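Local structure of CdnC (Chryseobacterium gregarium DSM 19109, 7MGV) at residues A[162-167]-A[175-180]; A[148-153]-A[291-296]; A[65-68]-A[73-76]. The protein is an ATP-grasp ligase that installs single and bicyclic omega-ester macrocycles in a ribosomally made precursor peptide. All blocks are in the same frame, centred on the assembly; numbering follows the deposited sequence.

Contact 1. Residues A[162-167]-A[175-180]; sequences IPATCV and KRFIVK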
loop_
_atom_site.group_PDB
_atom_site.type_symbol
_atom_site.label_atom_id
_atom_site.label_comp_id
_atom_site.label_asym_id
_atom_site.label_seq_id
_atom_site.Cartn_x
_atom_site.Cartn_y
_atom_site.Cartn_z
ATOM N N ILE A 162 7.062 -20.747 14.107
ATOM C CA ILE A 162 6.422 -19.511 14.543
ATOM C C ILE A 162 5.571 -19.833 15.766
ATOM O O ILE A 162 5.155 -20.988 15.939
ATOM C CB ILE A 162 5.584 -18.892 13.415
ATOM C CG1 ILE A 162 4.393 -19.793 13.068
ATOM C CG2 ILE A 162 6.441 -18.619 12.182
ATOM C CD1 ILE A 162 3.330 -19.096 12.245
ATOM N N PRO A 163 5.306 -18.870 16.645
ATOM C CA PRO A 163 4.453 -19.161 17.800
ATOM C C PRO A 163 3.025 -19.434 17.363
ATOM O O PRO A 163 2.579 -18.995 16.300
ATOM C CB PRO A 163 4.534 -17.882 18.644
ATOM C CG PRO A 163 5.663 -17.087 18.072
ATOM C CD PRO A 163 5.757 -17.469 16.636
ATOM N N ALA A 164 2.309 -20.192 18.190
ATOM C CA ALA A 164 0.868 -20.292 18.020
ATOM C C ALA A 164 0.270 -18.892 18.013
ATOM O O ALA A 164 0.631 -18.045 18.833
ATOM C CB ALA A 164 0.251 -21.139 19.135
ATOM N N THR A 165 -0.634 -18.642 17.068
ATOM C CA THR A 165 -1.110 -17.290 16.820
ATOM C C THR A 165 -2.609 -17.309 16.560
ATOM O O THR A 165 -3.131 -18.238 15.936
ATOM C CB THR A 165 -0.373 -16.652 15.634
ATOM O OG1 THR A 165 1.039 -16.750 15.843
ATOM C CG2 THR A 165 -0.745 -15.183 15.486
ATOM N N CYS A 166 -3.297 -16.278 17.050
ATOM C CA CYS A 166 -4.725 -16.088 16.803
ATOM C C CYS A 166 -4.971 -14.593 16.644
ATOM O O CYS A 166 -4.943 -13.852 17.629
ATOM C CB CYS A 166 -5.577 -16.668 17.937
ATOM S SG CYS A 166 -7.367 -16.447 17.713
ATOM N N VAL A 167 -5.181 -14.143 15.411
ATOM C CA VAL A 167 -5.578 -12.764 15.149
ATOM C C VAL A 167 -7.097 -12.732 15.065
ATOM O O VAL A 167 -7.688 -13.362 14.181
ATOM C CB VAL A 167 -4.941 -12.236 13.856
ATOM C CG1 VAL A 167 -5.263 -10.763 13.673
ATOM C CG2 VAL A 167 -3.433 -12.461 13.871
ATOM N N LYS A 175 -10.763 -16.546 23.848
ATOM C CA LYS A 175 -10.792 -17.216 25.144
ATOM C C LYS A 175 -10.418 -18.686 25.013
ATOM O O LYS A 175 -9.668 -19.218 25.838
ATOM C CB LYS A 175 -12.170 -17.069 25.788
ATOM C CG LYS A 175 -12.211 -17.534 27.234
ATOM C CD LYS A 175 -13.546 -17.229 27.888
ATOM C CE LYS A 175 -13.523 -17.599 29.364
ATOM N NZ LYS A 175 -14.881 -17.563 29.969
ATOM N N ARG A 176 -10.940 -19.358 23.985
ATOM C CA ARG A 176 -10.570 -20.746 23.734
ATOM C C ARG A 176 -9.070 -20.875 23.492
ATOM O O ARG A 176 -8.411 -21.756 24.055
ATOM C CB ARG A 176 -11.371 -21.278 22.544
ATOM C CG ARG A 176 -10.862 -22.573 21.945
ATOM C CD ARG A 176 -11.742 -23.005 20.778
ATOM N NE ARG A 176 -13.068 -23.428 21.221
ATOM C CZ ARG A 176 -14.154 -22.662 21.181
ATOM N NH1 ARG A 176 -14.081 -21.422 20.716
ATOM N NH2 ARG A 176 -15.316 -23.135 21.609
ATOM N N PHE A 177 -8.511 -19.979 22.674
ATOM C CA PHE A 177 -7.076 -20.000 22.404
ATOM C C PHE A 177 -6.266 -19.800 23.680
ATOM O O PHE A 177 -5.264 -20.492 23.908
ATOM C CB PHE A 177 -6.741 -18.921 21.370
ATOM C CG PHE A 177 -5.287 -18.852 20.999
ATOM C CD1 PHE A 177 -4.419 -18.015 21.684
ATOM C CD2 PHE A 177 -4.792 -19.607 19.950
ATOM C CE1 PHE A 177 -3.082 -17.946 21.339
ATOM C CE2 PHE A 177 -3.457 -19.541 19.598
ATOM C CZ PHE A 177 -2.602 -18.709 20.294
ATOM N N ILE A 178 -6.694 -18.865 24.533
ATOM C CA ILE A 178 -5.943 -18.550 25.743
ATOM C C ILE A 178 -6.000 -19.707 26.731
ATOM O O ILE A 178 -4.982 -20.081 27.324
ATOM C CB ILE A 178 -6.459 -17.243 26.372
ATOM C CG1 ILE A 178 -6.155 -16.054 25.458
ATOM C CG2 ILE A 178 -5.827 -17.023 27.734
ATOM C CD1 ILE A 178 -7.056 -14.860 25.689
ATOM N N VAL A 179 -7.182 -20.297 26.931
ATOM C CA VAL A 179 -7.268 -21.429 27.851
ATOM C C VAL A 179 -6.541 -22.639 27.283
ATOM O O VAL A 179 -6.061 -23.491 28.041
ATOM C CB VAL A 179 -8.733 -21.763 28.203
ATOM C CG1 VAL A 179 -9.469 -20.523 28.682
ATOM C CG2 VAL A 179 -9.451 -22.397 27.019
ATOM N N LYS A 180 -6.428 -22.737 25.956
ATOM C CA LYS A 180 -5.684 -23.849 25.377
ATOM C C LYS A 180 -4.186 -23.686 25.610
ATOM O O LYS A 180 -3.519 -24.608 26.090
ATOM C CB LYS A 180 -5.994 -23.966 23.885
ATOM C CG LYS A 180 -5.305 -25.130 23.193
ATOM C CD LYS A 180 -5.590 -25.125 21.699
ATOM C CE LYS A 180 -4.658 -26.065 20.949
ATOM N NZ LYS A 180 -4.922 -27.494 21.272
#
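The ring of F177 projects from helix 171-181 against the loop residue A164 and the first strand residues, T165 and C166, which meet it from different directions. C166 comes over one face. Its CB lies 3.8 Å from the centroid of the F177 ring and only 17° off the ring normal, a CH-pi contact. It sits off centre, toward the rim, with CB of C166 3.6 Å from CD2 of F177. C166 SG swings anti to the backbone N, and this leaves it 5.1 Å from the F177 centroid in an oblique sulfur-aromatic contact. A164 is at the far end of the ring. Its carbonyl O lies near the ring plane at the edge, 3.6 Å from CZ of F177, and its CB touches the same CZ at 3.9 Å. The backbone N of T165 approaches CZ of F177 obliquely, at 3.8 Å. F177 itself holds CG anti to its backbone N (chi1 -180°), which directs the ring off the helix toward the strand.

The CB of T165 points away from the helix. Its OG1 donates to the carbonyl O of P163 at 2.8 Å, from above the carbonyl plane. P163 touches the bound ADP, and the side chain of T165 is about 7 Å from it at the nearest atoms. Strand 165-168 is outermost in its own chain but pairs on with a strand of the second subunit. On its other side A164 and C166 bond through their backbones to strand 224-228. The ring of F177 also meets that of H181.

With an alanine at F177 the CB of C166 is likely to lose the ring face it rests on, and a gap would open between helix and strand. Between these two segments one ring is held by CH-pi, oblique sulfur and apolar contacts, so the packing depends on shape rather than on directional bonds.

Contact 2. Residues A[148-153]-A[291-296]; sequences KEEQLK and DVYHVD
Y293 pushes its hydroxyl end against Q151, and this is the tight part of the contact. The OH of Y293 lies 3.3 Å from CA of Q151 and 3.4 Å from its CG. The backbone N of Q151 is also close, but the angle is too poor for a hydrogen bond. The two side chains cross at about a right angle, with amide and ring planes 83° apart. Q151 keeps CG anti to its carbonyl carbon (chi1 -68°), beside the backbone N. This brings CG up to the phenol oxygen. The amide end is engaged away from the tyrosine, with NE2 on the carbonyl O of L145 and OE1 on the backbone N of I315.

Y293 is the last residue of helix 280-293. H294, with positive phi, is the C-prime residue of a Schellman motif that ends this helix, and its N makes a weak bond back to the O of D291. The helix therefore stops just after the tyrosine that reaches helix 148-158.

The looser part lies toward E150. Its OE1 is near the ring plane at the edge, 3.9 Å from both CE1 and OH of Y293, and the carboxylate stands almost upright to the ring, at 86°. A water spans the two groups. It lies 2.7 Å from OE1 of E150 and probably donates to it. The same water lies 2.5 Å from OH of Y293, a short distance to be read with caution. The other oxygen of E150, OE2, forms a salt bridge with R144 of helix 139-145, a helix that also packs against Y293.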
loop_
_atom_site.group_PDB
_atom_site.type_symbol
_atom_site.label_atom_id
_atom_site.label_comp_id
_atom_site.label_asym_id
_atom_site.label_seq_id
_atom_site.Cartn_x
_atom_site.Cartn_y
_atom_site.Cartn_z
ATOM N N LYS A 148 1.262 -8.527 8.695
ATOM C CA LYS A 148 1.975 -9.450 9.574
ATOM C C LYS A 148 1.466 -10.878 9.413
ATOM O O LYS A 148 2.230 -11.837 9.596
ATOM C CB LYS A 148 1.846 -8.989 11.027
ATOM C CG LYS A 148 2.630 -7.726 11.340
ATOM C CD LYS A 148 2.176 -7.102 12.647
ATOM C CE LYS A 148 3.257 -6.210 13.241
ATOM N NZ LYS A 148 3.818 -5.262 12.237
ATOM N N GLU A 149 0.184 -11.039 9.070
ATOM C CA GLU A 149 -0.359 -12.369 8.825
ATOM C C GLU A 149 0.369 -13.055 7.676
ATOM O O GLU A 149 0.705 -14.242 7.765
ATOM C CB GLU A 149 -1.858 -12.276 8.536
ATOM C CG GLU A 149 -2.637 -13.538 8.877
ATOM C CD GLU A 149 -4.134 -13.366 8.707
ATOM O OE1 GLU A 149 -4.785 -14.301 8.199
ATOM O OE2 GLU A 149 -4.660 -12.298 9.083
ATOM N N GLU A 150 0.632 -12.319 6.591
ATOM C CA GLU A 150 1.377 -12.903 5.482
ATOM C C GLU A 150 2.815 -13.205 5.883
ATOM O O GLU A 150 3.387 -14.201 5.433
ATOM C CB GLU A 150 1.351 -11.985 4.259
ATOM C CG GLU A 150 1.836 -12.690 2.999
ATOM C CD GLU A 150 2.205 -11.743 1.877
ATOM O OE1 GLU A 150 2.529 -10.570 2.159
ATOM O OE2 GLU A 150 2.187 -12.181 0.708
ATOM N N GLN A 151 3.418 -12.357 6.722
ATOM C CA GLN A 151 4.752 -12.656 7.234
ATOM C C GLN A 151 4.768 -14.002 7.946
ATOM O O GLN A 151 5.625 -14.852 7.675
ATOM C CB GLN A 151 5.221 -11.556 8.188
ATOM C CG GLN A 151 5.494 -10.217 7.544
ATOM C CD GLN A 151 5.857 -9.160 8.567
ATOM O OE1 GLN A 151 6.351 -9.473 9.651
ATOM N NE2 GLN A 151 5.609 -7.900 8.230
ATOM N N LEU A 152 3.816 -14.214 8.859
ATOM C CA LEU A 152 3.782 -15.465 9.607
ATOM C C LEU A 152 3.509 -16.654 8.693
ATOM O O LEU A 152 4.155 -17.702 8.820
ATOM C CB LEU A 152 2.740 -15.381 10.721
ATOM C CG LEU A 152 3.090 -14.401 11.845
ATOM C CD1 LEU A 152 1.970 -14.307 12.871
ATOM C CD2 LEU A 152 4.399 -14.801 12.510
ATOM N N LYS A 153 2.571 -16.509 7.753
ATOM C CA LYS A 153 2.254 -17.611 6.848
ATOM C C LYS A 153 3.452 -17.976 5.975
ATOM O O LYS A 153 3.779 -19.159 5.810
ATOM C CB LYS A 153 1.042 -17.249 5.987
ATOM C CG LYS A 153 -0.276 -17.285 6.746
ATOM C CD LYS A 153 -1.440 -16.814 5.891
ATOM C CE LYS A 153 -2.761 -16.980 6.629
ATOM N NZ LYS A 153 -3.911 -16.429 5.860
ATOM N N ASP A 291 14.231 -13.753 -0.277
ATOM C CA ASP A 291 14.040 -14.157 -1.667
ATOM C C ASP A 291 12.561 -14.217 -2.025
ATOM O O ASP A 291 12.158 -13.775 -3.108
ATOM C CB ASP A 291 14.697 -15.515 -1.915
ATOM C CG ASP A 291 16.209 -15.430 -1.986
ATOM O OD1 ASP A 291 16.741 -14.304 -2.076
ATOM O OD2 ASP A 291 16.865 -16.493 -1.950
ATOM N N VAL A 292 11.742 -14.775 -1.132
ATOM C CA VAL A 292 10.306 -14.865 -1.379
ATOM C C VAL A 292 9.703 -13.474 -1.498
ATOM O O VAL A 292 8.875 -13.213 -2.380
ATOM C CB VAL A 292 9.619 -15.688 -0.272
ATOM C CG1 VAL A 292 8.108 -15.535 -0.355
ATOM C CG2 VAL A 292 10.016 -17.154 -0.372
ATOM N N TYR A 293 10.112 -12.555 -0.620
ATOM C CA TYR A 293 9.602 -11.192 -0.718
ATOM C C TYR A 293 10.229 -10.407 -1.866
ATOM O O TYR A 293 9.644 -9.410 -2.304
ATOM C CB TYR A 293 9.826 -10.446 0.598
ATOM C CG TYR A 293 8.723 -10.667 1.604
ATOM C CD1 TYR A 293 7.455 -10.136 1.402
ATOM C CD2 TYR A 293 8.945 -11.414 2.755
ATOM C CE1 TYR A 293 6.443 -10.336 2.319
ATOM C CE2 TYR A 293 7.939 -11.619 3.677
ATOM C CZ TYR A 293 6.690 -11.079 3.454
ATOM O OH TYR A 293 5.684 -11.280 4.369
ATOM N N HIS A 294 11.389 -10.842 -2.363
ATOM C CA HIS A 294 12.140 -10.126 -3.398
ATOM C C HIS A 294 12.466 -8.700 -2.955
ATOM O O HIS A 294 12.249 -7.729 -3.683
ATOM C CB HIS A 294 11.399 -10.132 -4.738
ATOM C CG HIS A 294 12.300 -9.955 -5.921
ATOM N ND1 HIS A 294 13.262 -10.880 -6.268
ATOM C CD2 HIS A 294 12.392 -8.958 -6.833
ATOM C CE1 HIS A 294 13.905 -10.461 -7.344
ATOM N NE2 HIS A 294 13.396 -9.298 -7.707
ATOM N N VAL A 295 12.989 -8.583 -1.737
ATOM C CA VAL A 295 13.511 -7.329 -1.214
ATOM C C VAL A 295 14.953 -7.566 -0.790
ATOM O O VAL A 295 15.369 -8.693 -0.512
ATOM C CB VAL A 295 12.679 -6.788 -0.034
ATOM C CG1 VAL A 295 11.237 -6.616 -0.447
ATOM C CG2 VAL A 295 12.787 -7.717 1.166
ATOM N N ASP A 296 15.722 -6.480 -0.743
ATOM C CA ASP A 296 17.139 -6.562 -0.418
ATOM C C ASP A 296 17.471 -5.982 0.949
ATOM O O ASP A 296 18.652 -5.851 1.284
ATOM C CB ASP A 296 17.969 -5.873 -1.499
ATOM C CG ASP A 296 18.349 -6.813 -2.625
ATOM O OD1 ASP A 296 18.410 -8.036 -2.379
ATOM O OD2 ASP A 296 18.587 -6.332 -3.753
HETATM O O HOH W 1 3.770 -9.599 4.329
#

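Contact 3. Residues A[65-68]-A[73-76]; sequences STTF and WTTT
OG1 of T66 is gripped by two groups. OG1 of T75 donates to it at 3.1 Å across the hairpin, and E149 of the second subunit is its other hydrogen-bond partner. T66 and T75 form a non-hydrogen-bonded pair, so this side-chain bond ties a position where the backbones do not. Both threonines set OG1 beside the backbone N and anti to the carbonyl carbon, T66 with chi1 -69°, and the two oxygens face each other.

The backbone bonds flank this pair. T67 N donates to T74 O at 2.8 Å and T74 N donates back to T67 O at 2.9 Å. S65 and T76 are joined by a second reciprocal pair. On the face carrying T67 and T74 the side chains lie side by side, with CB of T67 3.6 Å from CG2 of T74.

On the face of T66 and T75, F68 crosses W73. CB of F68 stands squarely over the six-membered ring of W73, 3.8 Å from its centroid. Further out, CD1 of F68 sits 3.4 Å from CE2 of W73, offset toward the rim, and the ring planes make 41°. CG2 of T66 closes on the edge of the indole, 3.7 Å from CE3. The indole NE1 turns outward to D156 of the second subunit.

The two strands form an antiparallel beta hairpin in the MvdD-type pre-ATP-grasp region. Strand 83-85 continues the sheet beyond 72-78, and F127 of helix 110-130 packs on T66 and T75. Beyond 63-69 the sheet runs on into a strand of the second subunit.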
loop_
_atom_site.group_PDB
_atom_site.type_symbol
_atom_site.label_atom_id
_atom_site.label_comp_id
_atom_site.label_asym_id
_atom_site.label_seq_id
_atom_site.Cartn_x
_atom_site.Cartn_y
_atom_site.Cartn_z
ATOM N N SER A 65 9.330 17.738 -10.092
ATOM C CA SER A 65 8.555 17.777 -11.329
ATOM C C SER A 65 8.968 16.642 -12.255
ATOM O O SER A 65 10.153 16.490 -12.562
ATOM C CB SER A 65 8.728 19.126 -12.042
ATOM O OG SER A 65 8.444 18.995 -13.425
ATOM N N THR A 66 7.986 15.863 -12.703
ATOM C CA THR A 66 8.167 14.899 -13.781
ATOM C C THR A 66 7.390 15.373 -15.003
ATOM O O THR A 66 6.205 15.709 -14.902
ATOM C CB THR A 66 7.702 13.500 -13.371
ATOM O OG1 THR A 66 8.582 12.970 -12.375
ATOM C CG2 THR A 66 7.707 12.569 -14.576
ATOM N N THR A 67 8.060 15.395 -16.152
ATOM C CA THR A 67 7.495 15.889 -17.396
ATOM C C THR A 67 7.740 14.878 -18.506
ATOM O O THR A 67 8.786 14.222 -18.544
ATOM C CB THR A 67 8.101 17.245 -17.791
ATOM O OG1 THR A 67 8.375 18.016 -16.612
ATOM C CG2 THR A 67 7.143 18.017 -18.681
ATOM N N PHE A 68 6.766 14.750 -19.402
ATOM C CA PHE A 68 6.901 13.947 -20.613
ATOM C C PHE A 68 6.677 14.863 -21.807
ATOM O O PHE A 68 5.538 15.249 -22.097
ATOM C CB PHE A 68 5.916 12.780 -20.627
ATOM C CG PHE A 68 5.957 11.971 -21.894
ATOM C CD1 PHE A 68 7.037 11.148 -22.170
ATOM C CD2 PHE A 68 4.921 12.039 -22.811
ATOM C CE1 PHE A 68 7.080 10.403 -23.335
ATOM C CE2 PHE A 68 4.961 11.297 -23.979
ATOM C CZ PHE A 68 6.040 10.478 -24.239
ATOM N N TRP A 73 11.180 11.629 -21.091
ATOM C CA TRP A 73 10.847 11.823 -19.687
ATOM C C TRP A 73 11.954 12.604 -18.995
ATOM O O TRP A 73 13.140 12.374 -19.247
ATOM C CB TRP A 73 10.650 10.477 -18.983
ATOM C CG TRP A 73 9.411 9.754 -19.399
ATOM C CD1 TRP A 73 9.293 8.827 -20.394
ATOM C CD2 TRP A 73 8.107 9.896 -18.827
ATOM N NE1 TRP A 73 7.994 8.385 -20.478
ATOM C CE2 TRP A 73 7.246 9.027 -19.526
ATOM C CE3 TRP A 73 7.583 10.676 -17.792
ATOM C CZ2 TRP A 73 5.892 8.917 -19.224
ATOM C CZ3 TRP A 73 6.241 10.565 -17.493
ATOM C CH2 TRP A 73 5.410 9.692 -18.205
ATOM N N THR A 74 11.565 13.522 -18.113
ATOM C CA THR A 74 12.533 14.300 -17.353
ATOM C C THR A 74 11.988 14.562 -15.955
ATOM O O THR A 74 10.853 15.017 -15.803
ATOM C CB THR A 74 12.874 15.615 -18.076
ATOM O OG1 THR A 74 13.909 16.307 -17.365
ATOM C CG2 THR A 74 11.637 16.511 -18.254
ATOM N N THR A 75 12.787 14.259 -14.936
ATOM C CA THR A 75 12.394 14.451 -13.544
ATOM C C THR A 75 13.448 15.302 -12.854
ATOM O O THR A 75 14.618 14.911 -12.787
ATOM C CB THR A 75 12.234 13.111 -12.820
ATOM O OG1 THR A 75 11.352 12.259 -13.562
ATOM C CG2 THR A 75 11.671 13.324 -11.425
ATOM N N THR A 76 13.036 16.460 -12.340
ATOM C CA THR A 76 13.956 17.370 -11.674
ATOM C C THR A 76 13.481 17.688 -10.263
ATOM O O THR A 76 12.278 17.825 -10.009
ATOM C CB THR A 76 14.149 18.678 -12.468
ATOM O OG1 THR A 76 13.094 19.593 -12.151
ATOM C CG2 THR A 76 14.164 18.411 -13.970
#

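Overall arrangement
From the N terminus, contact 3 comes first, joining the two strands of hairpin 63-69/72-78 in a short loop before the others open. Contact 2 opens next at helix 148-158 and closes only at 291-296, after 137 residues, tying that helix to the end of helix 280-293. Contact 1 opens and closes within this long loop and ties helix 171-181 to strand 165-168. Contacts 1 and 2 touch: CD1 of I162 lies 3.8 Å from the carbonyl O of L152. Contact 3 lies remote in its own chain, its centre about 52 Å from that of contact 1. The dimer brings them together, since T67 of one subunit packs on C166 of the other.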